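Beta-galactosidase (Trichoderma reesei, PDB 3OGV) probably hydrolyses terminal non-reducing beta-D-galactose residues from beta-D-galactosides, as a glycoside hydrolase of family 35. Local coordinates at residues 212-217 / 230-235; 73-78 / 109-114; 655-660 / 973-978. All blocks are in the same frame, centred on the assembly; numbering follows the deposited sequence.

Contact 1: residues 212-217 / 230-235; sequences LINNDA and GSVDIY. With PTQ (2-phenylethyl 1-thio-beta-D-galactopyranoside), chain E.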
loop_
_atom_site.group_PDB
_atom_site.type_symbol
_atom_site.label_atom_id
_atom_site.label_comp_id
_atom_site.label_asym_id
_atom_site.label_seq_id
_atom_site.Cartn_x
_atom_site.Cartn_y
_atom_site.Cartn_z
ATOM N N LEU A 212 12.690 11.451 -15.592
ATOM C CA LEU A 212 11.585 11.967 -14.794
ATOM C C LEU A 212 10.279 11.552 -15.396
ATOM O O LEU A 212 10.078 11.669 -16.627
ATOM C CB LEU A 212 11.635 13.530 -14.773
ATOM C CG LEU A 212 12.924 14.051 -14.146
ATOM C CD1 LEU A 212 12.933 15.617 -14.226
ATOM C CD2 LEU A 212 13.306 13.512 -12.773
ATOM N N ILE A 213 9.318 11.042 -14.603
ATOM C CA ILE A 213 8.000 10.578 -15.028
ATOM C C ILE A 213 6.901 11.217 -14.186
ATOM O O ILE A 213 7.197 11.475 -12.999
ATOM C CB ILE A 213 7.946 9.003 -15.025
ATOM C CG1 ILE A 213 6.713 8.475 -15.751
ATOM C CG2 ILE A 213 8.171 8.479 -13.574
ATOM C CD1 ILE A 213 6.871 6.913 -16.043
ATOM N N ASN A 214 5.775 11.525 -14.768
ATOM C CA ASN A 214 4.708 12.117 -13.971
ATOM C C ASN A 214 3.504 11.198 -13.870
ATOM O O ASN A 214 3.514 10.079 -14.399
ATOM C CB ASN A 214 4.362 13.555 -14.476
ATOM C CG ASN A 214 3.722 13.569 -15.810
ATOM O OD1 ASN A 214 3.847 12.611 -16.609
ATOM N ND2 ASN A 214 3.235 14.737 -16.188
ATOM N N ASN A 215 2.412 11.662 -13.224
ATOM C CA ASN A 215 1.279 10.829 -12.871
ATOM C C ASN A 215 -0.001 11.616 -12.922
ATOM O O ASN A 215 -0.715 11.771 -11.947
ATOM C CB ASN A 215 1.481 10.037 -11.531
ATOM C CG ASN A 215 1.447 10.991 -10.310
ATOM O OD1 ASN A 215 2.053 12.074 -10.357
ATOM N ND2 ASN A 215 0.858 10.510 -9.231
ATOM N N ASP A 216 -0.293 12.146 -14.126
ATOM C CA ASP A 216 -1.514 12.947 -14.328
ATOM C C ASP A 216 -2.765 12.159 -13.955
ATOM O O ASP A 216 -2.827 10.943 -14.275
ATOM C CB ASP A 216 -1.476 13.375 -15.840
ATOM C CG ASP A 216 -2.176 14.641 -16.189
ATOM O OD1 ASP A 216 -2.815 15.311 -15.341
ATOM O OD2 ASP A 216 -2.158 14.974 -17.441
ATOM N N ALA A 217 -3.807 12.753 -13.384
ATOM C CA ALA A 217 -4.980 12.024 -12.986
ATOM C C ALA A 217 -5.683 11.360 -14.115
ATOM O O ALA A 217 -6.327 10.315 -13.906
ATOM C CB ALA A 217 -5.961 12.932 -12.208
ATOM N N GLY A 230 8.783 23.090 -17.821
ATOM C CA GLY A 230 8.130 22.193 -16.827
ATOM C C GLY A 230 7.814 20.774 -17.285
ATOM O O GLY A 230 7.175 20.007 -16.569
ATOM N N SER A 231 8.210 20.412 -18.500
ATOM C CA SER A 231 7.912 19.042 -19.047
ATOM C C SER A 231 8.866 18.020 -18.433
ATOM O O SER A 231 10.025 18.247 -18.178
ATOM C CB SER A 231 7.964 19.050 -20.564
ATOM O OG SER A 231 9.189 19.509 -21.057
ATOM N N VAL A 232 8.261 16.810 -18.267
ATOM C CA VAL A 232 9.069 15.640 -17.800
ATOM C C VAL A 232 9.541 14.817 -18.968
ATOM O O VAL A 232 9.180 15.146 -20.142
ATOM C CB VAL A 232 8.287 14.758 -16.757
ATOM C CG1 VAL A 232 8.003 15.614 -15.491
ATOM C CG2 VAL A 232 7.020 14.231 -17.406
ATOM N N ASP A 233 10.276 13.741 -18.715
ATOM C CA ASP A 233 10.802 12.909 -19.806
ATOM C C ASP A 233 9.796 11.927 -20.384
ATOM O O ASP A 233 9.702 11.670 -21.589
ATOM C CB ASP A 233 12.008 12.188 -19.357
ATOM C CG ASP A 233 13.084 13.089 -18.869
ATOM O OD1 ASP A 233 13.414 14.053 -19.681
ATOM O OD2 ASP A 233 13.754 12.845 -17.885
ATOM N N ILE A 234 9.032 11.299 -19.475
ATOM C CA ILE A 234 8.038 10.285 -19.872
ATOM C C ILE A 234 6.682 10.678 -19.304
ATOM O O ILE A 234 6.591 10.898 -18.052
ATOM C CB ILE A 234 8.456 8.866 -19.339
ATOM C CG1 ILE A 234 9.786 8.464 -19.957
ATOM C CG2 ILE A 234 7.334 7.822 -19.578
ATOM C CD1 ILE A 234 10.395 7.149 -19.430
ATOM N N TYR A 235 5.678 10.820 -20.137
ATOM C CA TYR A 235 4.363 11.235 -19.660
ATOM C C TYR A 235 3.643 10.025 -19.045
ATOM O O TYR A 235 3.518 8.974 -19.724
ATOM C CB TYR A 235 3.500 11.786 -20.851
ATOM C CG TYR A 235 2.097 12.138 -20.442
ATOM C CD1 TYR A 235 1.905 13.298 -19.665
ATOM C CD2 TYR A 235 1.021 11.363 -20.825
ATOM C CE1 TYR A 235 0.599 13.607 -19.231
ATOM C CE2 TYR A 235 -0.268 11.648 -20.411
ATOM C CZ TYR A 235 -0.468 12.840 -19.599
ATOM O OH TYR A 235 -1.764 13.115 -19.232
HETATM C C1 PTQ E . -3.879 9.338 -6.457
HETATM O O1 PTQ E . -4.964 8.855 -5.624
HETATM S S1 PTQ E . -4.604 10.698 -7.466
HETATM C C2 PTQ E . -2.711 9.861 -5.692
HETATM O O2 PTQ E . -1.645 10.229 -6.522
HETATM C C3 PTQ E . -2.237 8.915 -4.587
HETATM O O3 PTQ E . -1.323 9.563 -3.753
HETATM C C4 PTQ E . -3.419 8.350 -3.824
HETATM O O4 PTQ E . -3.957 9.470 -3.051
HETATM C C5 PTQ E . -4.490 7.773 -4.681
HETATM O O5 PTQ E . -5.462 6.291 -3.126
HETATM C C6 PTQ E . -5.801 7.343 -4.112
HETATM C C7 PTQ E . -5.883 9.810 -8.390
HETATM C C8 PTQ E . -6.847 10.725 -9.098
HETATM C C9 PTQ E . -7.905 9.974 -9.803
HETATM C C10 PTQ E . -9.085 9.656 -9.140
HETATM C C11 PTQ E . -10.044 8.883 -9.828
HETATM C C12 PTQ E . -9.785 8.447 -11.146
HETATM C C13 PTQ E . -8.586 8.760 -11.738
HETATM C C14 PTQ E . -7.653 9.454 -11.080
#
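L212 meets D233 and I234 through its backbone while its side chain packs beside V232. The NH of L212 gives an almost straight hydrogen bond to D233 OD2 (N to OD2 2.9 Å, 171°), using the anti side of a carboxylate that R204 also holds by a salt bridge. In turn L212 O accepts from D233 N (2.9 Å) and, along a straighter path, from I234 N (3.1 Å), so both backbone groups of L212 are used by D233 and I234. An aliphatic residue suits the place: L212 CB sits 4.1 Å from V232 CB, and the rest of the chain leans on Y175 of strand 172-177. Next along, I213 and I234 form a single backbone bridge, their methyls I213 CD1 and I234 CG2 touching at 3.7 Å.

N214 has CG between its backbone N and carbonyl carbon (chi1 68°), which folds the amide back over the neighbouring segment. There N214 CG packs against V232 CG2 at 3.7 Å, OD1 takes the NH of G236, and the amide plane stands steeply to the Y235 ring. Asparagine suits the place because its short, flat amide can press on V232 while OD1 takes the G236 amide.

Y235 leaves its own backbone pointing away, but the length of the ring brings its hydroxyl round to D216. Y235 OH donates to D216 OD2 at 2.6 Å, the oxygen lying at the ring edge in plane and the carboxylate turned 88° to the ring. G221 N also binds that hydroxyl, and S182 holds the other carboxylate oxygen of D216. With I213 bonded to Y175 and D216 to G236, residues 212-217 fill the gap between strands 172-177 and 236-239, the place of the fifth strand in a TIM barrel, beside the galactose site.

Contact 2: residues 73-78 / 109-114; sequences VSFYVD and IYLLAR. With PTQ (2-phenylethyl 1-thio-beta-D-galactopyranoside), chain E.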
loop_
_atom_site.group_PDB
_atom_site.type_symbol
_atom_site.label_atom_id
_atom_site.label_comp_id
_atom_site.label_asym_id
_atom_site.label_seq_id
_atom_site.Cartn_x
_atom_site.Cartn_y
_atom_site.Cartn_z
ATOM N N VAL A 73 9.411 -1.604 -7.765
ATOM C CA VAL A 73 8.542 -1.024 -6.697
ATOM C C VAL A 73 8.597 0.525 -6.830
ATOM O O VAL A 73 9.669 1.062 -7.045
ATOM C CB VAL A 73 9.018 -1.558 -5.318
ATOM C CG1 VAL A 73 8.529 -0.658 -4.121
ATOM C CG2 VAL A 73 8.482 -3.003 -5.117
ATOM N N SER A 74 7.407 1.046 -6.645
ATOM C CA SER A 74 7.259 2.507 -6.573
ATOM C C SER A 74 7.021 2.916 -5.136
ATOM O O SER A 74 6.231 2.242 -4.458
ATOM C CB SER A 74 6.120 2.887 -7.532
ATOM O OG SER A 74 5.698 4.248 -7.355
ATOM N N PHE A 75 7.644 4.023 -4.666
ATOM C CA PHE A 75 7.450 4.419 -3.289
ATOM C C PHE A 75 7.377 5.899 -3.131
ATOM O O PHE A 75 8.050 6.657 -3.842
ATOM C CB PHE A 75 8.612 3.891 -2.392
ATOM C CG PHE A 75 9.950 4.525 -2.652
ATOM C CD1 PHE A 75 10.810 4.103 -3.664
ATOM C CD2 PHE A 75 10.448 5.523 -1.730
ATOM C CE1 PHE A 75 12.048 4.689 -3.872
ATOM C CE2 PHE A 75 11.693 6.111 -1.978
ATOM C CZ PHE A 75 12.535 5.702 -3.019
ATOM N N TYR A 76 6.546 6.327 -2.195
ATOM C CA TYR A 76 6.554 7.718 -1.666
ATOM C C TYR A 76 7.515 7.891 -0.572
ATOM O O TYR A 76 7.820 6.952 0.222
ATOM C CB TYR A 76 5.154 8.132 -1.222
ATOM C CG TYR A 76 4.124 8.413 -2.279
ATOM C CD1 TYR A 76 4.404 9.269 -3.405
ATOM C CD2 TYR A 76 2.799 8.006 -2.165
ATOM C CE1 TYR A 76 3.387 9.576 -4.317
ATOM C CE2 TYR A 76 1.797 8.297 -3.017
ATOM C CZ TYR A 76 2.137 9.120 -4.136
ATOM O OH TYR A 76 1.126 9.368 -5.016
ATOM N N VAL A 77 7.930 9.159 -0.316
ATOM C CA VAL A 77 8.565 9.605 0.930
ATOM C C VAL A 77 7.670 10.690 1.534
ATOM O O VAL A 77 7.129 11.524 0.794
ATOM C CB VAL A 77 9.925 10.207 0.674
ATOM C CG1 VAL A 77 10.618 10.627 1.938
ATOM C CG2 VAL A 77 10.821 9.145 -0.108
ATOM N N ASP A 78 7.370 10.564 2.845
ATOM C CA ASP A 78 6.466 11.518 3.575
ATOM C C ASP A 78 7.283 12.589 4.298
ATOM O O ASP A 78 7.966 12.358 5.327
ATOM C CB ASP A 78 5.639 10.699 4.538
ATOM C CG ASP A 78 4.623 11.522 5.273
ATOM O OD1 ASP A 78 4.528 12.765 5.131
ATOM O OD2 ASP A 78 3.770 10.884 6.005
ATOM N N ILE A 109 15.109 -6.040 -7.293
ATOM C CA ILE A 109 13.981 -5.117 -7.674
ATOM C C ILE A 109 14.592 -3.714 -7.927
ATOM O O ILE A 109 15.457 -3.262 -7.192
ATOM C CB ILE A 109 12.947 -5.054 -6.479
ATOM C CG1 ILE A 109 12.211 -6.409 -6.420
ATOM C CG2 ILE A 109 12.001 -3.866 -6.603
ATOM C CD1 ILE A 109 11.261 -6.688 -7.516
ATOM N N TYR A 110 14.056 -3.066 -8.977
ATOM C CA TYR A 110 14.401 -1.643 -9.276
ATOM C C TYR A 110 13.296 -0.783 -8.620
ATOM O O TYR A 110 12.215 -1.226 -8.279
ATOM C CB TYR A 110 14.462 -1.404 -10.763
ATOM C CG TYR A 110 15.689 -2.084 -11.361
ATOM C CD1 TYR A 110 16.953 -1.717 -10.971
ATOM C CD2 TYR A 110 15.515 -3.060 -12.381
ATOM C CE1 TYR A 110 18.137 -2.289 -11.571
ATOM C CE2 TYR A 110 16.704 -3.587 -12.931
ATOM C CZ TYR A 110 17.921 -3.222 -12.540
ATOM O OH TYR A 110 19.067 -3.813 -13.117
ATOM N N LEU A 111 13.632 0.543 -8.497
ATOM C CA LEU A 111 12.687 1.448 -7.791
ATOM C C LEU A 111 12.314 2.685 -8.616
ATOM O O LEU A 111 13.206 3.313 -9.262
ATOM C CB LEU A 111 13.330 1.914 -6.485
ATOM C CG LEU A 111 13.585 0.809 -5.422
ATOM C CD1 LEU A 111 14.333 1.418 -4.249
ATOM C CD2 LEU A 111 12.280 0.160 -4.993
ATOM N N LEU A 112 11.070 3.110 -8.504
ATOM C CA LEU A 112 10.568 4.408 -8.944
ATOM C C LEU A 112 10.392 5.265 -7.656
ATOM O O LEU A 112 9.529 4.902 -6.820
ATOM C CB LEU A 112 9.228 4.202 -9.670
ATOM C CG LEU A 112 8.293 5.463 -9.757
ATOM C CD1 LEU A 112 9.004 6.686 -10.323
ATOM C CD2 LEU A 112 7.099 5.100 -10.679
ATOM N N ALA A 113 11.235 6.274 -7.519
ATOM C CA ALA A 113 11.174 7.122 -6.283
ATOM C C ALA A 113 10.236 8.302 -6.480
ATOM O O ALA A 113 10.343 9.006 -7.546
ATOM C CB ALA A 113 12.565 7.649 -6.063
ATOM N N ARG A 114 9.351 8.517 -5.537
ATOM C CA ARG A 114 8.305 9.547 -5.667
ATOM C C ARG A 114 8.350 10.388 -4.356
ATOM O O ARG A 114 7.481 10.164 -3.465
ATOM C CB ARG A 114 6.906 8.960 -5.941
ATOM C CG ARG A 114 7.000 7.837 -7.038
ATOM C CD ARG A 114 5.690 7.542 -7.671
ATOM N NE ARG A 114 4.620 7.128 -6.776
ATOM C CZ ARG A 114 3.340 7.337 -6.963
ATOM N NH1 ARG A 114 2.839 8.189 -7.868
ATOM N NH2 ARG A 114 2.420 6.761 -6.140
HETATM C C1 PTQ E . -3.879 9.338 -6.457
HETATM O O1 PTQ E . -4.964 8.855 -5.624
HETATM S S1 PTQ E . -4.604 10.698 -7.466
HETATM C C2 PTQ E . -2.711 9.861 -5.692
HETATM O O2 PTQ E . -1.645 10.229 -6.522
HETATM C C3 PTQ E . -2.237 8.915 -4.587
HETATM O O3 PTQ E . -1.323 9.563 -3.753
HETATM C C4 PTQ E . -3.419 8.350 -3.824
HETATM O O4 PTQ E . -3.957 9.470 -3.051
HETATM C C5 PTQ E . -4.490 7.773 -4.681
HETATM O O5 PTQ E . -5.462 6.291 -3.126
HETATM C C6 PTQ E . -5.801 7.343 -4.112
HETATM C C7 PTQ E . -5.883 9.810 -8.390
HETATM C C8 PTQ E . -6.847 10.725 -9.098
HETATM C C9 PTQ E . -7.905 9.974 -9.803
HETATM C C10 PTQ E . -9.085 9.656 -9.140
HETATM C C11 PTQ E . -10.044 8.883 -9.828
HETATM C C12 PTQ E . -9.785 8.447 -11.146
HETATM C C13 PTQ E . -8.586 8.760 -11.738
HETATM C C14 PTQ E . -7.653 9.454 -11.080
#
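R114 lays its guanidinium flat over one face of the Y76 ring, the centres 4.0 Å apart and the planes 17° from parallel. A bend at chi3 (-58°) folds the long side chain back so that NH2 comes to 3.1 Å from Y76 CZ. Salt bridges to E46 and E278 and a bond to Q176 hold the guanidinium in that plane; S74, on the same face of the sheet, packs its CB against L112 and hydrogen-bonds E46 through its hydroxyl.

On the sheet face that carries V73, F75, L111 and A113, A113 CA rides over the F75 ring, 4.0 Å from its centroid, a CH-pi contact that the small alanine permits. V73 CB meets L111 CD2 at 3.7 Å, and V73, F75 and L111 pack on F100, F101 and A104 of helix 98-107. Between the two layers runs the parallel ladder, from V73 N to Y110 O (2.9 Å) through to R114 N to F75 O (2.8 Å).

At the C-terminal ends of the strands Y76 OH accepts a hydrogen bond from O3 of the bound thiogalactoside at 2.8 Å and also binds N179. The stacked arginine is thus second-shell: its polar partners hold the guanidinium, which probably helps to steady the sugar-binding phenol.

Contact 3: residues 655-660 / 973-978; sequences PELTKL and LALKSK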
loop_
_atom_site.group_PDB
_atom_site.type_symbol
_atom_site.label_atom_id
_atom_site.label_comp_id
_atom_site.label_asym_id
_atom_site.label_seq_id
_atom_site.Cartn_x
_atom_site.Cartn_y
_atom_site.Cartn_z
ATOM N N PRO A 655 -1.067 -15.246 24.884
ATOM C CA PRO A 655 -1.615 -14.758 26.176
ATOM C C PRO A 655 -2.971 -14.109 26.065
ATOM O O PRO A 655 -3.324 -13.484 25.059
ATOM C CB PRO A 655 -0.579 -13.735 26.653
ATOM C CG PRO A 655 0.720 -14.059 25.875
ATOM C CD PRO A 655 0.247 -14.626 24.552
ATOM N N GLU A 656 -3.835 -14.351 27.027
ATOM C CA GLU A 656 -5.124 -13.683 27.195
ATOM C C GLU A 656 -4.870 -12.264 27.797
ATOM O O GLU A 656 -4.285 -12.102 28.907
ATOM C CB GLU A 656 -5.952 -14.533 28.242
ATOM C CG GLU A 656 -7.391 -14.145 28.353
ATOM C CD GLU A 656 -8.335 -15.272 28.942
ATOM O OE1 GLU A 656 -7.939 -16.470 29.036
ATOM O OE2 GLU A 656 -9.493 -14.950 29.290
ATOM N N LEU A 657 -5.259 -11.233 27.066
ATOM C CA LEU A 657 -5.034 -9.837 27.522
ATOM C C LEU A 657 -5.804 -9.516 28.817
ATOM O O LEU A 657 -5.295 -8.774 29.686
ATOM C CB LEU A 657 -5.468 -8.842 26.453
ATOM C CG LEU A 657 -4.580 -8.987 25.151
ATOM C CD1 LEU A 657 -4.945 -7.856 24.165
ATOM C CD2 LEU A 657 -3.129 -8.990 25.358
ATOM N N THR A 658 -7.011 -10.048 28.932
ATOM C CA THR A 658 -7.845 -9.681 30.094
ATOM C C THR A 658 -7.130 -10.081 31.374
ATOM O O THR A 658 -7.417 -9.423 32.418
ATOM C CB THR A 658 -9.259 -10.313 30.126
ATOM O OG1 THR A 658 -9.081 -11.723 30.106
ATOM C CG2 THR A 658 -10.064 -9.914 28.903
ATOM N N LYS A 659 -6.297 -11.131 31.342
ATOM C CA LYS A 659 -5.475 -11.614 32.489
ATOM C C LYS A 659 -4.101 -11.007 32.734
ATOM O O LYS A 659 -3.346 -11.444 33.597
ATOM C CB LYS A 659 -5.242 -13.137 32.404
ATOM C CG LYS A 659 -6.525 -13.940 32.232
ATOM C CD LYS A 659 -6.911 -14.704 33.452
ATOM C CE LYS A 659 -7.512 -16.054 33.041
ATOM N NZ LYS A 659 -8.690 -15.933 32.102
ATOM N N LEU A 660 -3.678 -10.052 31.909
ATOM C CA LEU A 660 -2.417 -9.413 32.241
ATOM C C LEU A 660 -2.612 -8.519 33.520
ATOM O O LEU A 660 -3.708 -8.321 33.963
ATOM C CB LEU A 660 -1.972 -8.455 31.095
ATOM C CG LEU A 660 -1.774 -9.188 29.740
ATOM C CD1 LEU A 660 -1.388 -8.107 28.699
ATOM C CD2 LEU A 660 -0.659 -10.192 29.856
ATOM N N LEU A 973 -11.278 -7.085 24.645
ATOM C CA LEU A 973 -10.023 -6.811 23.977
ATOM C C LEU A 973 -9.204 -8.095 24.024
ATOM O O LEU A 973 -8.859 -8.621 25.099
ATOM C CB LEU A 973 -9.269 -5.667 24.717
ATOM C CG LEU A 973 -7.934 -5.215 24.098
ATOM C CD1 LEU A 973 -8.105 -4.630 22.705
ATOM C CD2 LEU A 973 -7.301 -4.171 24.994
ATOM N N ALA A 974 -8.786 -8.531 22.844
ATOM C CA ALA A 974 -8.061 -9.788 22.734
ATOM C C ALA A 974 -6.923 -9.696 21.751
ATOM O O ALA A 974 -6.971 -8.911 20.806
ATOM C CB ALA A 974 -9.027 -10.936 22.258
ATOM N N LEU A 975 -5.934 -10.525 21.913
ATOM C CA LEU A 975 -4.885 -10.768 20.994
ATOM C C LEU A 975 -5.243 -11.912 20.145
ATOM O O LEU A 975 -5.510 -12.997 20.674
ATOM C CB LEU A 975 -3.630 -10.984 21.790
ATOM C CG LEU A 975 -2.267 -10.802 21.459
ATOM C CD1 LEU A 975 -1.202 -11.564 22.133
ATOM C CD2 LEU A 975 -1.979 -9.818 20.271
ATOM N N LYS A 976 -5.220 -11.715 18.846
ATOM C CA LYS A 976 -5.560 -12.734 17.844
ATOM C C LYS A 976 -4.390 -13.080 16.967
ATOM O O LYS A 976 -3.575 -12.213 16.568
ATOM C CB LYS A 976 -6.719 -12.172 17.006
ATOM C CG LYS A 976 -7.989 -12.096 17.811
ATOM C CD LYS A 976 -8.471 -13.379 18.452
ATOM C CE LYS A 976 -9.921 -13.225 18.783
ATOM N NZ LYS A 976 -10.438 -14.288 19.736
ATOM N N SER A 977 -4.261 -14.377 16.599
ATOM C CA SER A 977 -3.210 -14.828 15.717
ATOM C C SER A 977 -3.867 -15.340 14.451
ATOM O O SER A 977 -4.961 -15.890 14.483
ATOM C CB SER A 977 -2.279 -15.854 16.303
ATOM O OG SER A 977 -3.052 -17.026 16.640
ATOM N N LYS A 978 -3.144 -15.161 13.308
ATOM C CA LYS A 978 -3.525 -15.901 12.037
ATOM C C LYS A 978 -2.766 -17.274 12.025
ATOM O O LYS A 978 -1.878 -17.529 12.804
ATOM C CB LYS A 978 -3.106 -15.032 10.854
ATOM C CG LYS A 978 -3.792 -13.612 10.910
ATOM C CD LYS A 978 -5.271 -13.648 10.762
ATOM C CE LYS A 978 -5.882 -12.262 11.181
ATOM N NZ LYS A 978 -7.280 -11.977 10.837
HETATM O O HOH W 1 -5.985 -12.232 24.324
HETATM O O HOH W 2 -5.291 -14.084 23.254
HETATM O O HOH W 3 -8.334 -11.098 26.304
#
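P655 touches L975 with its ring, CD lying 4.2 Å from L975 CD1, a loose apolar contact in which the proline also rests on L891 and L893 of strand 883-894. Its carbonyl faces the strand and is served by two waters. One donates to P655 O and also accepts from the amides of L657 and L975; the other donates to P655 O at 2.7 Å and to L975 O at 2.8 Å.

E656 turns away to the solvent side, where its carboxylate OE2 forms a salt bridge with K659 NZ, 3.1 Å, whose hydrogen bond is weak. L657 makes most of the apolar contact. Its CG is anti to the carbonyl carbon (chi1 -64°), which sends CD1 onto the strand backbone: CD1 lies 3.6 Å from A974 C and 4.0 Å from L973 CG, while CG meets L975 CB at 4.0 Å, the two side chains crossing at about a right angle. A branched leucine suits the spot, since it also reaches F906 and I956, members of two different sheets. Its own carbonyl binds the indole NH of W662.

T658 follows with its methyl CG2 near L973 O, and its amide gives to a third water that donates to L973 O at 2.8 Å. The two backbones run in opposite directions here, yet they stand too far apart for direct pairing. A974 and K976 bond through their backbones to strand 900-908, whereas L973 and L975 turn their backbone groups the other way, toward 655-660. The chemistry is therefore that of a hydrated strand edge: leucines and a proline supply apolar adhesion, and three waters bridge the two backbones in place of direct hydrogen bonds, satisfying amides and carbonyls on both sides.

In the fold
Contacts 2 and 1 come first along the chain, in that order, and belong to one family 35 TIM barrel. Their centres are 15 Å apart and they touch: N215 ND2 packs on R114 NH1, and I213 CG2 on L112 CD1. Each also borders the bound thiogalactoside: Y76 and the 212-217 region lie beside the sugar ligand, with R114 of strand 110-116 behind Y76. Contact 3 comes last, in the beta-rich C-terminal part, where 655-660 leads into strand 663-666 and meets strand 973-977. Its centre is 36 Å from contact 2 and 49 Å from contact 1, so it joins distant sequence within the beta region, away from the sugar site.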